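Local atomic coordinates of gamma-glutamyltransferase 1 Threonine peptidase. MEROPS family T03 (Pseudomonas nitroreducens, PDB entry 7D9W), a protein that probably cleaves gamma-glutamyl bonds and transfers the gamma-glutamyl group, as an N-terminal nucleophile hydrolase of the gamma-glutamyltranspeptidase family. Residues Y89-R94 against A247-P252. Numbering follows the deposited sequence.
With DON (6-diazenyl-5-oxo-L-norleucine), chain E.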
loop_
_atom_site.group_PDB
_atom_site.type_symbol
_atom_site.label_atom_id
_atom_site.label_comp_id
_atom_site.label_asym_id
_atom_site.label_seq_id
_atom_site.Cartn_x
_atom_site.Cartn_y
_atom_site.Cartn_z
ATOM N N TYR A 89 -11.398 -8.417 10.021
ATOM C CA TYR A 89 -10.661 -9.455 9.317
ATOM C C TYR A 89 -9.513 -8.823 8.545
ATOM O O TYR A 89 -9.528 -7.629 8.236
ATOM C CB TYR A 89 -11.557 -10.244 8.356
ATOM C CG TYR A 89 -12.767 -10.846 9.020
ATOM C CD1 TYR A 89 -13.959 -10.141 9.121
ATOM C CD2 TYR A 89 -12.710 -12.118 9.566
ATOM C CE1 TYR A 89 -15.065 -10.696 9.740
ATOM C CE2 TYR A 89 -13.805 -12.679 10.183
ATOM C CZ TYR A 89 -14.979 -11.964 10.269
ATOM O OH TYR A 89 -16.065 -12.535 10.889
ATOM N N PHE A 90 -8.513 -9.639 8.228
ATOM C CA PHE A 90 -7.383 -9.172 7.440
ATOM C C PHE A 90 -6.969 -10.266 6.472
ATOM O O PHE A 90 -6.784 -11.416 6.880
ATOM C CB PHE A 90 -6.195 -8.791 8.324
ATOM C CG PHE A 90 -5.036 -8.244 7.550
ATOM C CD1 PHE A 90 -5.027 -6.922 7.148
ATOM C CD2 PHE A 90 -3.971 -9.055 7.201
ATOM C CE1 PHE A 90 -3.975 -6.410 6.422
ATOM C CE2 PHE A 90 -2.908 -8.547 6.476
ATOM C CZ PHE A 90 -2.911 -7.222 6.087
ATOM N N LEU A 91 -6.800 -9.909 5.202
ATOM C CA LEU A 91 -6.401 -10.861 4.172
ATOM C C LEU A 91 -5.070 -10.429 3.571
ATOM O O LEU A 91 -4.942 -9.309 3.067
ATOM C CB LEU A 91 -7.469 -10.982 3.085
ATOM C CG LEU A 91 -7.127 -11.984 1.983
ATOM C CD1 LEU A 91 -6.935 -13.373 2.571
ATOM C CD2 LEU A 91 -8.216 -12.010 0.916
ATOM N N ASP A 92 -4.097 -11.331 3.602
ATOM C CA ASP A 92 -2.739 -11.093 3.120
ATOM C C ASP A 92 -2.574 -11.829 1.796
ATOM O O ASP A 92 -2.472 -13.057 1.773
ATOM C CB ASP A 92 -1.747 -11.570 4.184
ATOM C CG ASP A 92 -0.304 -11.666 3.693
ATOM O OD1 ASP A 92 -0.022 -11.591 2.478
ATOM O OD2 ASP A 92 0.575 -11.850 4.563
ATOM N N TYR A 93 -2.547 -11.079 0.696
ATOM C CA TYR A 93 -2.239 -11.628 -0.620
ATOM C C TYR A 93 -0.999 -10.951 -1.190
ATOM O O TYR A 93 -0.922 -10.614 -2.372
ATOM C CB TYR A 93 -3.448 -11.541 -1.548
ATOM C CG TYR A 93 -4.055 -10.179 -1.805
ATOM C CD1 TYR A 93 -5.066 -9.674 -0.995
ATOM C CD2 TYR A 93 -3.657 -9.428 -2.897
ATOM C CE1 TYR A 93 -5.641 -8.439 -1.255
ATOM C CE2 TYR A 93 -4.226 -8.205 -3.169
ATOM C CZ TYR A 93 -5.215 -7.713 -2.347
ATOM O OH TYR A 93 -5.769 -6.486 -2.632
ATOM N N ARG A 94 -0.013 -10.757 -0.317
ATOM C CA ARG A 94 1.319 -10.305 -0.685
ATOM C C ARG A 94 2.050 -11.374 -1.487
ATOM O O ARG A 94 1.890 -12.570 -1.254
ATOM C CB ARG A 94 2.097 -9.982 0.591
ATOM C CG ARG A 94 3.513 -9.485 0.408
ATOM C CD ARG A 94 3.534 -8.041 -0.018
ATOM N NE ARG A 94 4.767 -7.365 0.376
ATOM C CZ ARG A 94 5.122 -6.160 -0.057
ATOM N NH1 ARG A 94 4.345 -5.503 -0.906
ATOM N NH2 ARG A 94 6.257 -5.612 0.351
ATOM N N ALA A 247 -3.073 -17.108 -0.464
ATOM C CA ALA A 247 -3.318 -15.956 0.390
ATOM C C ALA A 247 -3.516 -16.443 1.824
ATOM O O ALA A 247 -3.855 -17.603 2.066
ATOM C CB ALA A 247 -4.531 -15.167 -0.088
ATOM N N LYS A 248 -3.289 -15.548 2.786
ATOM C CA LYS A 248 -3.325 -15.907 4.199
ATOM C C LYS A 248 -4.223 -14.944 4.959
ATOM O O LYS A 248 -3.995 -13.730 4.939
ATOM C CB LYS A 248 -1.911 -15.897 4.794
ATOM C CG LYS A 248 -1.005 -16.999 4.243
ATOM C CD LYS A 248 0.268 -17.158 5.066
ATOM C CE LYS A 248 0.914 -18.517 4.839
ATOM N NZ LYS A 248 1.874 -18.852 5.933
ATOM N N TRP A 249 -5.243 -15.483 5.626
ATOM C CA TRP A 249 -5.992 -14.701 6.601
ATOM C C TRP A 249 -5.163 -14.570 7.874
ATOM O O TRP A 249 -4.499 -15.523 8.297
ATOM C CB TRP A 249 -7.336 -15.355 6.922
ATOM C CG TRP A 249 -8.291 -15.428 5.768
ATOM C CD1 TRP A 249 -8.464 -16.480 4.917
ATOM C CD2 TRP A 249 -9.222 -14.417 5.351
ATOM N NE1 TRP A 249 -9.435 -16.186 3.994
ATOM C CE2 TRP A 249 -9.920 -14.929 4.240
ATOM C CE3 TRP A 249 -9.533 -13.132 5.810
ATOM C CZ2 TRP A 249 -10.903 -14.201 3.575
ATOM C CZ3 TRP A 249 -10.512 -12.408 5.146
ATOM C CH2 TRP A 249 -11.182 -12.946 4.040
ATOM N N ARG A 250 -5.200 -13.386 8.483
ATOM C CA ARG A 250 -4.457 -13.130 9.706
ATOM C C ARG A 250 -5.298 -12.291 10.657
ATOM O O ARG A 250 -6.240 -11.608 10.250
ATOM C CB ARG A 250 -3.146 -12.386 9.433
ATOM C CG ARG A 250 -2.256 -13.034 8.404
ATOM C CD ARG A 250 -0.969 -12.270 8.338
ATOM N NE ARG A 250 -0.069 -12.668 7.263
ATOM C CZ ARG A 250 0.839 -13.635 7.362
ATOM N NH1 ARG A 250 0.952 -14.340 8.478
ATOM N NH2 ARG A 250 1.629 -13.903 6.335
ATOM N N GLU A 251 -4.932 -12.335 11.933
ATOM C CA GLU A 251 -5.540 -11.437 12.906
ATOM C C GLU A 251 -5.083 -10.014 12.609
ATOM O O GLU A 251 -3.876 -9.767 12.513
ATOM C CB GLU A 251 -5.144 -11.832 14.326
ATOM N N PRO A 252 -5.995 -9.061 12.441
ATOM C CA PRO A 252 -5.564 -7.686 12.175
ATOM C C PRO A 252 -4.947 -7.069 13.420
ATOM O O PRO A 252 -5.220 -7.465 14.555
ATOM C CB PRO A 252 -6.854 -6.964 11.775
ATOM C CG PRO A 252 -7.944 -7.740 12.440
ATOM C CD PRO A 252 -7.466 -9.176 12.539
HETATM O O DON E . 4.716 -2.875 0.004
HETATM C C DON E . 5.197 -1.745 -0.039
HETATM O OXT DON E . 5.390 -1.093 1.141
HETATM C CA DON E . 5.576 -0.975 -1.300
HETATM N N DON E . 5.988 -1.856 -2.364
HETATM C CB DON E . 4.368 -0.088 -1.630
HETATM C C1E DON E . 4.317 0.352 -3.069
HETATM C C1D DON E . 3.382 1.517 -3.199
HETATM O O1J DON E . 3.502 2.569 -2.550
HETATM O O HOH W 1 -8.747 -12.328 9.452
#
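Asp92 sets its CG anti to the backbone N (chi1 167°), while Arg250 turns its CG anti to the carbonyl carbon (chi1 -53°) and runs extended to NE, and the two side chains meet in a side-on salt bridge. NE and NH2 of Arg250 both grip Asp92 OD2, each at 2.9 Å; NE meets its anti lone pair, while NH2 comes from above the carboxylate plane. Short and acidic, Asp92 can also turn OD1 back to Arg94 N in an Asx turn, and OD1 forms a salt bridge with Arg69 of the other chain. An asparagine here would probably leave both Arg250 and Arg69 without the negative charge that Asp92 gives them. Strands 87-93 and 248-257 are inner neighbours in the four-stranded antiparallel sheet, their hydrogen bonds including Asp92 N to Lys248 O (2.7 Å) and Lys248 N to Asp92 O (2.8 Å). On the other face, Leu91 sets its slim CD1 methyl over the broad indole of Trp249, 3.8 Å from the five-membered ring's centroid, a CH-pi contact. At the turn's end, Arg94 NH1 makes a weak hydrogen bond to DON O, its guanidinium also held by salt bridges to Glu40 and Asp43 of the other chain.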